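Local coordinates for protein putative efflux transporter (PDB 4L8J) that probably serves as the periplasmic membrane-fusion (adaptor) subunit of an efflux pump, as in HlyD-family secretion proteins, at residues 62-66 against 128-132; 44-48 against 142-146. All coordinates share one frame; numbering follows the deposited sequence.

Contact 1 (62-66 against 128-132)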
loop_
_atom_site.group_PDB
_atom_site.type_symbol
_atom_site.label_atom_id
_atom_site.label_comp_id
_atom_site.label_asym_id
_atom_site.label_seq_id
_atom_site.Cartn_x
_atom_site.Cartn_y
_atom_site.Cartn_z
ATOM N N ILE A 62 7.622 51.789 -41.252
ATOM C CA ILE A 62 7.909 50.716 -42.219
ATOM C C ILE A 62 8.300 51.343 -43.538
ATOM O O ILE A 62 9.268 50.921 -44.169
ATOM C CB ILE A 62 6.665 49.783 -42.407
ATOM C CG1 ILE A 62 6.276 49.065 -41.091
ATOM C CG2 ILE A 62 6.912 48.787 -43.581
ATOM C CD1 ILE A 62 7.305 48.049 -40.611
ATOM N N ALA A 63 7.511 52.342 -43.973
ATOM C CA ALA A 63 7.722 53.008 -45.254
ATOM C C ALA A 63 7.003 54.332 -45.276
ATOM O O ALA A 63 6.059 54.522 -44.520
ATOM C CB ALA A 63 7.233 52.125 -46.407
ATOM N N ALA A 64 7.458 55.257 -46.127
ATOM C CA ALA A 64 6.786 56.550 -46.290
ATOM C C ALA A 64 6.715 56.907 -47.750
ATOM O O ALA A 64 7.660 56.634 -48.489
ATOM C CB ALA A 64 7.513 57.649 -45.520
ATOM N N ILE A 65 5.588 57.505 -48.177
ATOM C CA ILE A 65 5.431 57.997 -49.558
ATOM C C ILE A 65 5.685 59.502 -49.538
ATOM O O ILE A 65 5.577 60.118 -48.469
ATOM C CB ILE A 65 4.070 57.631 -50.234
ATOM C CG1 ILE A 65 2.870 58.225 -49.486
ATOM C CG2 ILE A 65 3.915 56.120 -50.451
ATOM C CD1 ILE A 65 1.721 58.676 -50.383
ATOM N N ASP A 66 6.048 60.089 -50.714
ATOM C CA ASP A 66 6.274 61.523 -50.898
ATOM C C ASP A 66 4.959 62.254 -50.550
ATOM O O ASP A 66 3.946 62.011 -51.211
ATOM C CB ASP A 66 6.720 61.809 -52.347
ATOM C CG ASP A 66 7.181 63.221 -52.657
ATOM O OD1 ASP A 66 7.081 64.098 -51.762
ATOM O OD2 ASP A 66 7.684 63.444 -53.778
ATOM N N ASP A 128 -1.636 58.939 -43.328
ATOM C CA ASP A 128 -1.405 57.683 -44.055
ATOM C C ASP A 128 -0.196 57.712 -45.007
ATOM O O ASP A 128 0.138 56.658 -45.555
ATOM C CB ASP A 128 -2.683 57.232 -44.783
ATOM C CG ASP A 128 -3.778 56.762 -43.818
ATOM O OD1 ASP A 128 -3.476 56.586 -42.613
ATOM O OD2 ASP A 128 -4.948 56.648 -44.256
ATOM N N THR A 129 0.515 58.857 -45.130
ATOM C CA THR A 129 1.768 58.927 -45.919
ATOM C C THR A 129 2.882 58.139 -45.203
ATOM O O THR A 129 3.874 57.780 -45.828
ATOM C CB THR A 129 2.204 60.372 -46.185
ATOM O OG1 THR A 129 2.422 61.066 -44.951
ATOM C CG2 THR A 129 1.242 61.130 -47.082
ATOM N N LYS A 130 2.709 57.848 -43.901
ATOM C CA LYS A 130 3.660 57.046 -43.116
ATOM C C LYS A 130 3.018 55.733 -42.774
ATOM O O LYS A 130 1.991 55.720 -42.094
ATOM C CB LYS A 130 4.105 57.779 -41.825
ATOM C CG LYS A 130 4.684 59.180 -42.073
ATOM C CD LYS A 130 6.112 59.298 -41.620
ATOM C CE LYS A 130 6.742 60.610 -42.023
ATOM N NZ LYS A 130 6.426 61.691 -41.056
ATOM N N LEU A 131 3.567 54.622 -43.284
ATOM C CA LEU A 131 3.027 53.295 -42.979
ATOM C C LEU A 131 3.743 52.768 -41.726
ATOM O O LEU A 131 4.964 52.719 -41.704
ATOM C CB LEU A 131 3.204 52.371 -44.193
ATOM C CG LEU A 131 2.824 50.893 -44.053
ATOM C CD1 LEU A 131 1.329 50.726 -43.750
ATOM C CD2 LEU A 131 3.218 50.133 -45.328
ATOM N N LEU A 132 2.999 52.465 -40.666
ATOM C CA LEU A 132 3.580 52.040 -39.387
ATOM C C LEU A 132 3.285 50.577 -39.075
ATOM O O LEU A 132 2.319 50.026 -39.608
ATOM C CB LEU A 132 3.037 52.931 -38.243
ATOM C CG LEU A 132 3.059 54.462 -38.466
ATOM C CD1 LEU A 132 2.401 55.174 -37.312
ATOM C CD2 LEU A 132 4.483 55.008 -38.664
#

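Contact 2 (44-48 against 142-146)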
loop_
_atom_site.group_PDB
_atom_site.type_symbol
_atom_site.label_atom_id
_atom_site.label_comp_id
_atom_site.label_asym_id
_atom_site.label_seq_id
_atom_site.Cartn_x
_atom_site.Cartn_y
_atom_site.Cartn_z
ATOM N N GLN A 44 4.512 57.661 -54.270
ATOM C CA GLN A 44 5.868 57.180 -54.488
ATOM C C GLN A 44 6.597 56.977 -53.138
ATOM O O GLN A 44 6.787 57.944 -52.392
ATOM C CB GLN A 44 6.651 58.156 -55.395
ATOM C CG GLN A 44 8.153 57.843 -55.478
ATOM C CD GLN A 44 8.871 58.592 -56.570
ATOM O OE1 GLN A 44 9.309 57.989 -57.556
ATOM N NE2 GLN A 44 9.057 59.911 -56.402
ATOM N N ILE A 45 7.059 55.745 -52.865
ATOM C CA ILE A 45 7.847 55.454 -51.653
ATOM C C ILE A 45 9.117 56.302 -51.711
ATOM O O ILE A 45 9.742 56.365 -52.758
ATOM C CB ILE A 45 8.149 53.930 -51.511
ATOM C CG1 ILE A 45 6.843 53.156 -51.204
ATOM C CG2 ILE A 45 9.202 53.656 -50.406
ATOM C CD1 ILE A 45 6.857 51.741 -51.601
ATOM N N ILE A 46 9.433 57.037 -50.644
ATOM C CA ILE A 46 10.652 57.858 -50.580
ATOM C C ILE A 46 11.521 57.390 -49.403
ATOM O O ILE A 46 12.644 57.861 -49.225
ATOM C CB ILE A 46 10.361 59.361 -50.502
ATOM C CG1 ILE A 46 9.416 59.699 -49.312
ATOM C CG2 ILE A 46 9.873 59.890 -51.875
ATOM C CD1 ILE A 46 9.544 61.155 -48.760
ATOM N N ASN A 47 10.962 56.501 -48.567
ATOM C CA ASN A 47 11.682 55.944 -47.431
ATOM C C ASN A 47 11.199 54.522 -47.175
ATOM O O ASN A 47 10.002 54.279 -47.098
ATOM C CB ASN A 47 11.535 56.827 -46.182
ATOM C CG ASN A 47 12.523 56.510 -45.081
ATOM O OD1 ASN A 47 13.414 55.693 -45.234
ATOM N ND2 ASN A 47 12.393 57.143 -43.938
ATOM N N LEU A 48 12.148 53.587 -47.092
ATOM C CA LEU A 48 11.943 52.178 -46.806
ATOM C C LEU A 48 13.038 51.811 -45.775
ATOM O O LEU A 48 14.055 51.244 -46.131
ATOM C CB LEU A 48 12.039 51.392 -48.124
ATOM C CG LEU A 48 11.446 49.981 -48.171
ATOM C CD1 LEU A 48 10.012 49.943 -47.658
ATOM C CD2 LEU A 48 11.461 49.468 -49.582
ATOM N N ARG A 142 10.210 42.013 -47.867
ATOM C CA ARG A 142 10.154 43.357 -48.408
ATOM C C ARG A 142 9.685 43.216 -49.861
ATOM O O ARG A 142 10.413 42.647 -50.686
ATOM C CB ARG A 142 11.529 44.011 -48.304
ATOM C CG ARG A 142 11.478 45.509 -48.305
ATOM C CD ARG A 142 12.732 46.023 -47.671
ATOM N NE ARG A 142 13.665 46.473 -48.688
ATOM C CZ ARG A 142 14.504 47.487 -48.530
ATOM N NH1 ARG A 142 14.566 48.133 -47.371
ATOM N NH2 ARG A 142 15.299 47.851 -49.517
ATOM N N LEU A 143 8.453 43.681 -50.156
ATOM C CA LEU A 143 7.796 43.496 -51.459
ATOM C C LEU A 143 8.022 44.608 -52.474
ATOM O O LEU A 143 7.710 44.425 -53.659
ATOM C CB LEU A 143 6.284 43.326 -51.239
ATOM C CG LEU A 143 5.872 42.178 -50.322
ATOM C CD1 LEU A 143 4.418 42.289 -49.946
ATOM C CD2 LEU A 143 6.174 40.818 -50.952
ATOM N N VAL A 144 8.538 45.757 -52.032
ATOM C CA VAL A 144 8.752 46.912 -52.900
ATOM C C VAL A 144 10.162 47.446 -52.708
ATOM O O VAL A 144 10.872 46.994 -51.819
ATOM C CB VAL A 144 7.682 48.023 -52.628
ATOM C CG1 VAL A 144 6.321 47.642 -53.204
ATOM C CG2 VAL A 144 7.563 48.318 -51.132
ATOM N N GLU A 145 10.541 48.427 -53.524
ATOM C CA GLU A 145 11.827 49.120 -53.492
ATOM C C GLU A 145 11.613 50.586 -53.188
ATOM O O GLU A 145 10.522 51.099 -53.441
ATOM C CB GLU A 145 12.551 48.979 -54.852
ATOM C CG GLU A 145 13.094 47.592 -55.136
ATOM C CD GLU A 145 14.584 47.456 -54.900
ATOM O OE1 GLU A 145 15.361 48.203 -55.540
ATOM O OE2 GLU A 145 14.975 46.588 -54.085
ATOM N N ASN A 146 12.657 51.286 -52.711
ATOM C CA ASN A 146 12.536 52.719 -52.462
ATOM C C ASN A 146 12.447 53.458 -53.803
ATOM O O ASN A 146 12.941 52.955 -54.807
ATOM C CB ASN A 146 13.679 53.243 -51.595
ATOM C CG ASN A 146 13.401 54.599 -50.979
ATOM O OD1 ASN A 146 12.294 55.121 -51.075
ATOM N ND2 ASN A 146 14.389 55.198 -50.314
#

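Contact 1 (62-66 against 128-132)
Ala63 and Leu131 form the hydrogen-bonded pair of an antiparallel ladder between strands 62-65 and 130-132, whose axes run at 165° to each other and approach to 4.7 Å. Leu131 N donates to Ala63 O (2.8 Å). Leu131 O in turn takes Ile62 N at 2.9 Å and, weakly, Ala63 N at 3.4 Å; two consecutive residues set against one make a classic beta bulge. Farther along, Ile65 N reaches Thr129 O at 2.9 Å, and the same oxygen receives a CA-H...O contact from Ala64 CA (3.2 Å).

Apolar contact gathers at both ends. Ile65 CG1 stands between its own backbone N and carbonyl carbon (chi1 61°), which brings that branch against Thr129 CB at 4.0 Å, the two side chains crossing at about a right angle. Ile62 CG2 meets Leu131 CD2 more loosely, at 4.3 Å. Thr129 OG1 hydrogen-bonds Met126 O, tying the residue just before strand 130-132 back to the end of helix 102-127.

Strands 62-65 and 130-132 thus join the two roots of the helical hairpin inserted in the barrel-sandwich domain: Ile65 and Thr129 pack on Ile70 of helix 68-95, while Ala63 and Leu131 rest on Ile156 of strand 155-161.

Contact 2 (44-48 against 142-146)
Leu48 lies over one face of the Arg142 guanidinium, with its CD2 3.7 Å above the plane and over the centre of the group. The two side chains come from opposite directions; CG of Arg142 sets out anti to the backbone N (chi1 -157°), and a bend at chi3 (102°) lays the flat end over the leucine. At the group's ends, NH1 donates to Val50 O, a bond that helps orient the plane, and NH2 meets a bound glycerol, probably from the crystallisation liquor.

The other flat group, the Asn146 amide, sits against the backbone of residues 46-47. Its OD1 lies 2.9 Å from Ile46 C, and its 3.2 Å approach to Asn47 N is too poorly angled for a bond. ND2 makes a weak hydrogen bond to Ile46 O (3.4 Å, 148° at the hydrogen).

Residues 142-146 form a loop folded over one half of a barrel-sandwich, the lipoyl-like beta domain of HlyD-type adaptors: they leave strand 137-142 of one sheet and lead to strand 149-150 of the other, passing beside strand 43-47. Beneath the loop, Ile45 CD1 meets Val144 CG2 at 3.5 Å, the isoleucine nearly perpendicular to the valine, and both residues continue onto Ile156 and Val150. Leu48 CD2 also touches Val144 O (3.4 Å). Glu145 N donates to Gln148 OE1, within the same loop.

How the contacts relate
Contacts 1 and 2 have centres about 9 Å apart and share one sheet, in which strand 61-65 of contact 1 neighbours strand 43-47 of contact 2. Ala64 O with Ile46 N and Asp66 N with Gln44 O, both 2.8 Å apart, are probable hydrogen bonds joining them. In addition, Ala63 CB packs on Asn47 O at 3.6 Å. Contact 1 is the more buried and is carried by backbone bonds between adjacent strands. Contact 2, only partly buried, depends on side chains: apolar residues inside, Arg142 and Asn146 at its partly exposed side, and one weak bond across. The first closes the base of the helical hairpin; the second fastens a loop joining the two sheets.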